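Local coordinates for RxLR effector protein 54 (Phytophthora infestans, PDB 5L7S) that binds the host autophagy protein ATG8CL through a C-terminal motif and stimulates autophagosome formation in the plant cell, at residues Ser66-Tyr71 / Thr141-Gln146; Ile124-Leu129 / Thr170-Thr175; Asn252-Tyr257 / Ala273-Phe278. One frame throughout, in Å; residues are numbered along the deposited sequence.

Contacts 1 and 2 are neighbours near the middle of the elongated chain, with centres about 12 Å apart. Contact 1 joins the regions assigned as WY-domains 2 and 3, and contact 2 joins those assigned as WY-domains 3 and 4. Their segments alternate in sequence and touch: Phe144 CE1 of contact 1 lies 3.8 Å from Phe172 CE1 of contact 2, and Met143 CE is 3.8 Å from Leu129 O. Contact 3 lies toward the C-terminal end, its centre about 43 Å from that of contact 1 and about 37 Å from that of contact 2. It precedes the ATG8 interacting motif, which is not modelled, so no distance to it can be given.

Contact 1 of 3, residues Ser66-Tyr71 / Thr141-Gln146; sequences SDLDIY and TPMFRQ
Met143 of helix 142-155 touches both Leu68 and Tyr71 of helix 67-75. The contact joins the regions assigned as WY-domains 2 and 3 of the five in tandem. The methyl CE of Met143 lies 3.6 Å from Leu68 CD2. It is also 3.8 Å from Tyr71 CD2, where it meets the ring obliquely. The methionine chain bends at its last torsion (chi3 -77°), and this bend places CE beside both partners. Tyr71 and Pro142 approach from opposite directions, with Tyr71 OH 3.6 Å from Pro142 CD. No hydrogen bond links the two segments. Their axes stay 14.5 Å apart, so long side chains span the distance.

Further out, Pro80, Leu83 and Phe87 of helix 80-91 and Met103 of helix 97-106 pack on Tyr71. Both helix starts are capped. Thr141 OG1 accepts from Phe144 N, and it is also hydrogen-bonded to Leu138 O. Ser66 and Asp69 form a capping box, and Asp69 OD1 makes a salt bridge to Arg130. In the box, Asp69 N donates almost straight to Ser66 OG at 2.8 Å. Ser66 N returns a 3.0 Å bond to Asp69 OD2, which it meets from 38° out of the carboxylate plane.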
loop_
_atom_site.group_PDB
_atom_site.type_symbol
_atom_site.label_atom_id
_atom_site.label_comp_id
_atom_site.label_asym_id
_atom_site.label_seq_id
_atom_site.Cartn_x
_atom_site.Cartn_y
_atom_site.Cartn_z
ATOM N N SER A 66 -16.483 -6.565 10.515
ATOM C CA SER A 66 -15.361 -5.966 11.251
ATOM C C SER A 66 -14.997 -4.547 10.833
ATOM O O SER A 66 -15.515 -4.017 9.854
ATOM C CB SER A 66 -14.111 -6.849 11.116
ATOM O OG SER A 66 -13.531 -6.730 9.826
ATOM N N ASP A 67 -14.098 -3.944 11.611
ATOM C CA ASP A 67 -13.469 -2.674 11.251
ATOM C C ASP A 67 -12.765 -2.789 9.904
ATOM O O ASP A 67 -12.910 -1.913 9.050
ATOM C CB ASP A 67 -12.453 -2.234 12.320
ATOM C CG ASP A 67 -13.112 -1.700 13.584
ATOM O OD1 ASP A 67 -14.350 -1.763 13.708
ATOM O OD2 ASP A 67 -12.388 -1.206 14.468
ATOM N N LEU A 68 -12.017 -3.876 9.717
ATOM C CA LEU A 68 -11.284 -4.096 8.473
ATOM C C LEU A 68 -12.211 -4.358 7.282
ATOM O O LEU A 68 -11.973 -3.815 6.195
ATOM C CB LEU A 68 -10.264 -5.228 8.630
ATOM C CG LEU A 68 -9.149 -5.000 9.661
ATOM C CD1 LEU A 68 -8.138 -6.135 9.576
ATOM C CD2 LEU A 68 -8.454 -3.654 9.484
ATOM N N ASP A 69 -13.262 -5.160 7.489
ATOM C CA ASP A 69 -14.335 -5.320 6.489
ATOM C C ASP A 69 -14.823 -3.948 6.028
ATOM O O ASP A 69 -14.915 -3.687 4.822
ATOM C CB ASP A 69 -15.541 -6.098 7.053
ATOM C CG ASP A 69 -15.268 -7.585 7.260
ATOM O OD1 ASP A 69 -14.352 -8.149 6.623
ATOM O OD2 ASP A 69 -15.997 -8.196 8.072
ATOM N N ILE A 70 -15.112 -3.076 6.996
ATOM C CA ILE A 70 -15.546 -1.711 6.707
ATOM C C ILE A 70 -14.448 -0.929 5.990
ATOM O O ILE A 70 -14.721 -0.274 4.991
ATOM C CB ILE A 70 -15.987 -0.955 7.983
ATOM C CG1 ILE A 70 -17.261 -1.583 8.568
ATOM C CG2 ILE A 70 -16.243 0.523 7.687
ATOM C CD1 ILE A 70 -17.496 -1.255 10.031
ATOM N N TYR A 71 -13.218 -0.995 6.495
ATOM C CA TYR A 71 -12.115 -0.211 5.928
ATOM C C TYR A 71 -11.828 -0.591 4.479
ATOM O O TYR A 71 -11.735 0.278 3.611
ATOM C CB TYR A 71 -10.837 -0.353 6.763
ATOM C CG TYR A 71 -9.726 0.606 6.362
ATOM C CD1 TYR A 71 -9.855 1.977 6.574
ATOM C CD2 TYR A 71 -8.545 0.142 5.775
ATOM C CE1 TYR A 71 -8.843 2.860 6.211
ATOM C CE2 TYR A 71 -7.526 1.018 5.409
ATOM C CZ TYR A 71 -7.678 2.376 5.628
ATOM O OH TYR A 71 -6.672 3.253 5.272
ATOM N N THR A 141 -1.734 3.351 2.431
ATOM C CA THR A 141 -2.479 3.003 3.643
ATOM C C THR A 141 -1.587 3.146 4.880
ATOM O O THR A 141 -0.432 2.714 4.852
ATOM C CB THR A 141 -3.078 1.575 3.610
ATOM O OG1 THR A 141 -2.038 0.593 3.670
ATOM C CG2 THR A 141 -3.906 1.365 2.356
ATOM N N PRO A 142 -2.114 3.754 5.965
ATOM C CA PRO A 142 -1.337 3.835 7.205
ATOM C C PRO A 142 -0.924 2.475 7.772
ATOM O O PRO A 142 0.189 2.349 8.273
ATOM C CB PRO A 142 -2.281 4.568 8.173
ATOM C CG PRO A 142 -3.638 4.432 7.585
ATOM C CD PRO A 142 -3.424 4.418 6.108
ATOM N N MET A 143 -1.799 1.475 7.678
ATOM C CA MET A 143 -1.489 0.128 8.171
ATOM C C MET A 143 -0.276 -0.500 7.480
ATOM O O MET A 143 0.481 -1.236 8.114
ATOM C CB MET A 143 -2.702 -0.799 8.051
ATOM C CG MET A 143 -3.831 -0.455 9.008
ATOM S SD MET A 143 -4.975 -1.825 9.246
ATOM C CE MET A 143 -5.929 -1.740 7.732
ATOM N N PHE A 144 -0.088 -0.209 6.195
ATOM C CA PHE A 144 1.107 -0.654 5.481
ATOM C C PHE A 144 2.351 0.014 6.057
ATOM O O PHE A 144 3.328 -0.668 6.357
ATOM C CB PHE A 144 1.002 -0.361 3.986
ATOM C CG PHE A 144 2.229 -0.745 3.208
ATOM C CD1 PHE A 144 2.600 -2.081 3.092
ATOM C CD2 PHE A 144 3.023 0.225 2.600
ATOM C CE1 PHE A 144 3.735 -2.442 2.380
ATOM C CE2 PHE A 144 4.156 -0.131 1.884
ATOM C CZ PHE A 144 4.513 -1.466 1.775
ATOM N N ARG A 145 2.305 1.339 6.211
ATOM C CA ARG A 145 3.395 2.092 6.852
ATOM C C ARG A 145 3.741 1.550 8.244
ATOM O O ARG A 145 4.915 1.493 8.613
ATOM C CB ARG A 145 3.057 3.583 6.956
ATOM C CG ARG A 145 3.147 4.339 5.644
ATOM C CD ARG A 145 3.072 5.839 5.880
ATOM N NE ARG A 145 1.780 6.245 6.442
ATOM C CZ ARG A 145 0.671 6.521 5.744
ATOM N NH1 ARG A 145 -0.435 6.878 6.394
ATOM N NH2 ARG A 145 0.639 6.441 4.413
ATOM N N GLN A 146 2.712 1.162 9.001
ATOM C CA GLN A 146 2.888 0.549 10.319
ATOM C C GLN A 146 3.594 -0.804 10.220
ATOM O O GLN A 146 4.496 -1.091 11.000
ATOM C CB GLN A 146 1.537 0.382 11.037
ATOM C CG GLN A 146 0.868 1.688 11.449
ATOM C CD GLN A 146 -0.628 1.545 11.700
ATOM O OE1 GLN A 146 -1.116 0.478 12.063
ATOM N NE2 GLN A 146 -1.359 2.633 11.509
#

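Contact 2 of 3, residues Ile124-Leu129 / Thr170-Thr175; sequences IVYNTL and TLFQKT
Tyr126 of helix 122-128 lays one ring face against Leu171 and points its hydroxyl at Thr175. The contact joins the regions assigned as WY-domains 3 and 4, at the C-terminal end of helix 165-173. The tight part is built round this tyrosine. Leu171 CB sits over the ring, 4.0 Å from the centroid of Tyr126 and 14° off the normal, a CH-pi contact. Leu171 CD1 covers the root of the ring, 3.8 Å from Tyr126 CG. The two side chains run past each other in opposite directions. With CG anti to the backbone N (chi1 -162°), the tyrosine ring extends to the other segment.

Tyr126 OH donates to Thr175 OG1 at 2.9 Å, and Thr175 OG1 lies at the edge of the Tyr126 ring, near its plane. Thr175 OG1 in turn donates to Leu171 O at 2.8 Å, from above the carbonyl plane. Tyr126 OH also lies at the edge of the Phe172 ring, 4.0 Å from its CD1. Trp147 meets the Tyr126 ring edge-to-face, and Leu131 and Leu138 add further apolar cover.

The loose side is at Asn127, which is partly exposed. Its ND2 comes no nearer than 4.4 Å to Leu171 CD2. Its amide is engaged by weak hydrogen bonds to Thr123 O and Lys132 NZ.

The buried hydroxyls thus form a short relay from tyrosine to threonine to backbone carbonyl. It satisfies the polar end of Tyr126 among mainly apolar neighbours and ties it to the last turn of helix 165-173.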
loop_
_atom_site.group_PDB
_atom_site.type_symbol
_atom_site.label_atom_id
_atom_site.label_comp_id
_atom_site.label_asym_id
_atom_site.label_seq_id
_atom_site.Cartn_x
_atom_site.Cartn_y
_atom_site.Cartn_z
ATOM N N ILE A 124 2.384 -13.207 9.083
ATOM C CA ILE A 124 1.183 -13.326 9.928
ATOM C C ILE A 124 0.544 -11.949 10.123
ATOM O O ILE A 124 -0.656 -11.782 9.881
ATOM C CB ILE A 124 1.487 -13.974 11.312
ATOM C CG1 ILE A 124 2.018 -15.413 11.156
ATOM C CG2 ILE A 124 0.255 -13.955 12.219
ATOM C CD1 ILE A 124 1.077 -16.382 10.461
ATOM N N VAL A 125 1.362 -10.971 10.520
ATOM C CA VAL A 125 0.897 -9.595 10.756
ATOM C C VAL A 125 0.337 -8.988 9.466
ATOM O O VAL A 125 -0.722 -8.360 9.484
ATOM C CB VAL A 125 2.017 -8.689 11.322
ATOM C CG1 VAL A 125 1.484 -7.297 11.661
ATOM C CG2 VAL A 125 2.634 -9.317 12.563
ATOM N N TYR A 126 1.038 -9.203 8.355
ATOM C CA TYR A 126 0.581 -8.756 7.034
ATOM C C TYR A 126 -0.852 -9.202 6.722
ATOM O O TYR A 126 -1.583 -8.477 6.048
ATOM C CB TYR A 126 1.528 -9.253 5.929
ATOM C CG TYR A 126 1.394 -8.504 4.620
ATOM C CD1 TYR A 126 2.150 -7.360 4.373
ATOM C CD2 TYR A 126 0.520 -8.938 3.626
ATOM C CE1 TYR A 126 2.039 -6.662 3.181
ATOM C CE2 TYR A 126 0.402 -8.244 2.426
ATOM C CZ TYR A 126 1.166 -7.108 2.212
ATOM O OH TYR A 126 1.062 -6.406 1.038
ATOM N N ASN A 127 -1.243 -10.380 7.210
ATOM C CA ASN A 127 -2.588 -10.924 6.991
ATOM C C ASN A 127 -3.555 -10.775 8.165
ATOM O O ASN A 127 -4.766 -10.879 7.976
ATOM C CB ASN A 127 -2.477 -12.378 6.560
ATOM C CG ASN A 127 -1.666 -12.530 5.290
ATOM O OD1 ASN A 127 -2.070 -12.068 4.226
ATOM N ND2 ASN A 127 -0.502 -13.148 5.401
ATOM N N THR A 128 -3.031 -10.526 9.364
ATOM C CA THR A 128 -3.842 -9.972 10.449
ATOM C C THR A 128 -4.392 -8.615 10.002
ATOM O O THR A 128 -5.579 -8.345 10.155
ATOM C CB THR A 128 -3.022 -9.788 11.744
ATOM O OG1 THR A 128 -2.475 -11.048 12.151
ATOM C CG2 THR A 128 -3.887 -9.220 12.874
ATOM N N LEU A 129 -3.516 -7.787 9.428
ATOM C CA LEU A 129 -3.883 -6.461 8.913
ATOM C C LEU A 129 -4.633 -6.480 7.575
ATOM O O LEU A 129 -5.136 -5.441 7.138
ATOM C CB LEU A 129 -2.630 -5.598 8.760
ATOM C CG LEU A 129 -1.834 -5.314 10.032
ATOM C CD1 LEU A 129 -0.529 -4.620 9.674
ATOM C CD2 LEU A 129 -2.645 -4.475 11.006
ATOM N N THR A 170 6.893 -11.547 -2.314
ATOM C CA THR A 170 5.795 -12.496 -2.518
ATOM C C THR A 170 4.466 -11.916 -2.017
ATOM O O THR A 170 3.448 -12.013 -2.708
ATOM C CB THR A 170 6.078 -13.850 -1.822
ATOM O OG1 THR A 170 7.318 -14.383 -2.300
ATOM C CG2 THR A 170 4.963 -14.870 -2.084
ATOM N N LEU A 171 4.487 -11.299 -0.834
ATOM C CA LEU A 171 3.285 -10.682 -0.267
ATOM C C LEU A 171 2.764 -9.571 -1.177
ATOM O O LEU A 171 1.569 -9.520 -1.472
ATOM C CB LEU A 171 3.546 -10.133 1.141
ATOM C CG LEU A 171 3.918 -11.149 2.230
ATOM C CD1 LEU A 171 4.432 -10.437 3.476
ATOM C CD2 LEU A 171 2.746 -12.064 2.570
ATOM N N PHE A 172 3.669 -8.714 -1.645
ATOM C CA PHE A 172 3.311 -7.625 -2.563
ATOM C C PHE A 172 2.635 -8.156 -3.827
ATOM O O PHE A 172 1.635 -7.597 -4.282
ATOM C CB PHE A 172 4.544 -6.797 -2.970
ATOM C CG PHE A 172 5.266 -6.109 -1.826
ATOM C CD1 PHE A 172 4.676 -5.916 -0.570
ATOM C CD2 PHE A 172 6.551 -5.608 -2.032
ATOM C CE1 PHE A 172 5.365 -5.272 0.446
ATOM C CE2 PHE A 172 7.241 -4.960 -1.015
ATOM C CZ PHE A 172 6.647 -4.791 0.224
ATOM N N GLN A 173 3.175 -9.242 -4.376
ATOM C CA GLN A 173 2.638 -9.868 -5.588
ATOM C C GLN A 173 1.285 -10.564 -5.375
ATOM O O GLN A 173 0.493 -10.658 -6.314
ATOM C CB GLN A 173 3.655 -10.848 -6.171
ATOM C CG GLN A 173 4.892 -10.159 -6.734
ATOM C CD GLN A 173 6.071 -11.098 -6.944
ATOM O OE1 GLN A 173 6.223 -12.105 -6.250
ATOM N NE2 GLN A 173 6.924 -10.756 -7.900
ATOM N N LYS A 174 1.030 -11.048 -4.156
ATOM C CA LYS A 174 -0.302 -11.556 -3.768
ATOM C C LYS A 174 -1.271 -10.454 -3.294
ATOM O O LYS A 174 -2.397 -10.753 -2.901
ATOM C CB LYS A 174 -0.173 -12.662 -2.707
ATOM C CG LYS A 174 0.307 -13.987 -3.284
ATOM C CD LYS A 174 0.398 -15.091 -2.240
ATOM C CE LYS A 174 1.446 -14.785 -1.180
ATOM N NZ LYS A 174 1.997 -16.018 -0.552
ATOM N N THR A 175 -0.831 -9.198 -3.329
ATOM C CA THR A 175 -1.669 -8.035 -3.041
ATOM C C THR A 175 -2.125 -7.319 -4.315
ATOM O O THR A 175 -3.267 -6.864 -4.397
ATOM C CB THR A 175 -0.896 -7.049 -2.151
ATOM O OG1 THR A 175 -0.489 -7.724 -0.957
ATOM C CG2 THR A 175 -1.741 -5.834 -1.792
#

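Contact 3 of 3, residues Asn252-Tyr257 / Ala273-Phe278; sequences NLWLRY and AEALQF
Trp254 and Leu255 of helix 249-266 pack against Ala275, Leu276 and Phe278 of helix 272-279. Segment 252-257 lies in the region assigned as WY-domain 5. Helix 272-279 follows helix 249-266 in the chain and packs back on it. The short segments run at 138° to each other, closer to antiparallel than to perpendicular, with axes 10.6 Å apart at closest approach.

Apolar contacts of the Ala275 methyl come first. Ala275 CB lies 3.6 Å from Leu255 CD2. The same CB is 3.7 Å from Trp254 CH2, so one small methyl serves both neighbours. The CA atoms of Leu255 and Ala275 are the nearest across the pair, at 7.0 Å. On the outer side Leu255 and Leu276 cross at about a right angle. Leu255 CD1 touches Leu276 CD2 at 4.0 Å, and Leu276 is exposed.

Aromatic contacts lie on the inner side. Trp254 CH2 is 4.2 Å from Phe278 CD1, in an oblique approach. Phe232 meets both rings edge-to-face, and Phe270 packs on both and on Ala275, giving an aromatic cluster.

One contact involves a backbone oxygen. Ala275 O lies in the plane of the indole, at its edge, 3.5 Å from Trp254 CZ3. A chi1 of 177° swings the indole away from the backbone N and sends its benzene edge to the other helix.

No hydrogen bond joins the two segments, a few residues before the assigned ATG8 interacting motif, which is not modelled. The pairing therefore rests on apolar and aromatic contacts, while the indole NE1 of Trp254 is satisfied by Pro228 O.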
loop_
_atom_site.group_PDB
_atom_site.type_symbol
_atom_site.label_atom_id
_atom_site.label_comp_id
_atom_site.label_asym_id
_atom_site.label_seq_id
_atom_site.Cartn_x
_atom_site.Cartn_y
_atom_site.Cartn_z
ATOM N N ASN A 252 24.287 -2.911 -19.875
ATOM C CA ASN A 252 23.543 -2.443 -21.046
ATOM C C ASN A 252 22.347 -1.600 -20.611
ATOM O O ASN A 252 22.168 -0.472 -21.076
ATOM C CB ASN A 252 23.084 -3.622 -21.919
ATOM C CG ASN A 252 22.696 -3.195 -23.331
ATOM O OD1 ASN A 252 23.473 -3.361 -24.277
ATOM N ND2 ASN A 252 21.494 -2.641 -23.480
ATOM N N LEU A 253 21.559 -2.150 -19.692
ATOM C CA LEU A 253 20.397 -1.465 -19.128
ATOM C C LEU A 253 20.746 -0.096 -18.566
ATOM O O LEU A 253 20.035 0.874 -18.824
ATOM C CB LEU A 253 19.754 -2.329 -18.041
ATOM C CG LEU A 253 18.624 -1.738 -17.193
ATOM C CD1 LEU A 253 17.534 -1.068 -18.029
ATOM C CD2 LEU A 253 18.052 -2.855 -16.334
ATOM N N TRP A 254 21.837 -0.022 -17.803
ATOM C CA TRP A 254 22.289 1.251 -17.237
ATOM C C TRP A 254 22.658 2.259 -18.326
ATOM O O TRP A 254 22.267 3.426 -18.256
ATOM C CB TRP A 254 23.475 1.065 -16.282
ATOM C CG TRP A 254 23.968 2.384 -15.780
ATOM C CD1 TRP A 254 23.271 3.274 -15.023
ATOM C CD2 TRP A 254 25.232 2.989 -16.051
ATOM N NE1 TRP A 254 24.027 4.389 -14.786
ATOM C CE2 TRP A 254 25.238 4.244 -15.407
ATOM C CE3 TRP A 254 26.370 2.589 -16.766
ATOM C CZ2 TRP A 254 26.339 5.106 -15.448
ATOM C CZ3 TRP A 254 27.467 3.448 -16.811
ATOM C CH2 TRP A 254 27.441 4.694 -16.154
ATOM N N LEU A 255 23.409 1.800 -19.321
ATOM C CA LEU A 255 23.803 2.647 -20.444
ATOM C C LEU A 255 22.596 3.146 -21.237
ATOM O O LEU A 255 22.585 4.300 -21.675
ATOM C CB LEU A 255 24.770 1.900 -21.366
ATOM C CG LEU A 255 26.143 1.589 -20.757
ATOM C CD1 LEU A 255 26.882 0.513 -21.545
ATOM C CD2 LEU A 255 26.985 2.851 -20.653
ATOM N N ARG A 256 21.590 2.284 -21.410
ATOM C CA ARG A 256 20.346 2.665 -22.091
ATOM C C ARG A 256 19.534 3.677 -21.291
ATOM O O ARG A 256 18.992 4.623 -21.867
ATOM C CB ARG A 256 19.475 1.442 -22.411
ATOM C CG ARG A 256 20.031 0.515 -23.483
ATOM C CD ARG A 256 20.230 1.210 -24.823
ATOM N NE ARG A 256 20.539 0.267 -25.899
ATOM C CZ ARG A 256 21.033 0.599 -27.097
ATOM N NH1 ARG A 256 21.290 1.867 -27.417
ATOM N NH2 ARG A 256 21.279 -0.354 -27.989
ATOM N N TYR A 257 19.443 3.484 -19.975
ATOM C CA TYR A 257 18.822 4.496 -19.120
ATOM C C TYR A 257 19.570 5.818 -19.229
ATOM O O TYR A 257 18.950 6.867 -19.389
ATOM C CB TYR A 257 18.763 4.075 -17.648
ATOM C CG TYR A 257 18.126 5.156 -16.804
ATOM C CD1 TYR A 257 16.748 5.358 -16.834
ATOM C CD2 TYR A 257 18.902 6.019 -16.028
ATOM C CE1 TYR A 257 16.155 6.367 -16.097
ATOM C CE2 TYR A 257 18.316 7.033 -15.283
ATOM C CZ TYR A 257 16.942 7.199 -15.321
ATOM O OH TYR A 257 16.344 8.194 -14.592
ATOM N N ALA A 273 30.620 7.276 -24.154
ATOM C CA ALA A 273 32.040 7.157 -23.810
ATOM C C ALA A 273 32.293 7.462 -22.338
ATOM O O ALA A 273 32.948 6.681 -21.644
ATOM C CB ALA A 273 32.876 8.077 -24.684
ATOM N N GLU A 274 31.757 8.589 -21.875
ATOM C CA GLU A 274 31.911 9.029 -20.480
ATOM C C GLU A 274 31.339 8.016 -19.484
ATOM O O GLU A 274 31.963 7.735 -18.460
ATOM C CB GLU A 274 31.243 10.390 -20.264
ATOM C CG GLU A 274 31.922 11.548 -20.988
ATOM C CD GLU A 274 31.148 12.859 -20.907
ATOM O OE1 GLU A 274 29.897 12.838 -20.837
ATOM O OE2 GLU A 274 31.798 13.925 -20.926
ATOM N N ALA A 275 30.162 7.473 -19.798
ATOM C CA ALA A 275 29.524 6.440 -18.974
ATOM C C ALA A 275 30.398 5.192 -18.837
ATOM O O ALA A 275 30.625 4.708 -17.729
ATOM C CB ALA A 275 28.169 6.067 -19.551
ATOM N N LEU A 276 30.891 4.685 -19.965
ATOM C CA LEU A 276 31.827 3.555 -19.966
ATOM C C LEU A 276 33.082 3.833 -19.136
ATOM O O LEU A 276 33.601 2.933 -18.473
ATOM C CB LEU A 276 32.240 3.194 -21.396
ATOM C CG LEU A 276 31.168 2.550 -22.273
ATOM C CD1 LEU A 276 31.626 2.531 -23.724
ATOM C CD2 LEU A 276 30.838 1.144 -21.790
ATOM N N GLN A 277 33.560 5.079 -19.189
ATOM C CA GLN A 277 34.704 5.515 -18.384
ATOM C C GLN A 277 34.361 5.451 -16.896
ATOM O O GLN A 277 35.105 4.856 -16.112
ATOM C CB GLN A 277 35.153 6.935 -18.779
ATOM C CG GLN A 277 36.606 7.259 -18.445
ATOM C CD GLN A 277 37.611 6.389 -19.196
ATOM O OE1 GLN A 277 37.310 5.839 -20.258
ATOM N NE2 GLN A 277 38.813 6.258 -18.642
ATOM N N PHE A 278 33.222 6.040 -16.527
ATOM C CA PHE A 278 32.705 5.975 -15.151
ATOM C C PHE A 278 32.639 4.533 -14.635
ATOM O O PHE A 278 33.045 4.258 -13.502
ATOM C CB PHE A 278 31.320 6.631 -15.061
ATOM C CG PHE A 278 30.792 6.751 -13.658
ATOM C CD1 PHE A 278 30.066 5.715 -13.078
ATOM C CD2 PHE A 278 31.018 7.901 -12.914
ATOM C CE1 PHE A 278 29.580 5.826 -11.784
ATOM C CE2 PHE A 278 30.529 8.020 -11.621
ATOM C CZ PHE A 278 29.811 6.981 -11.055
#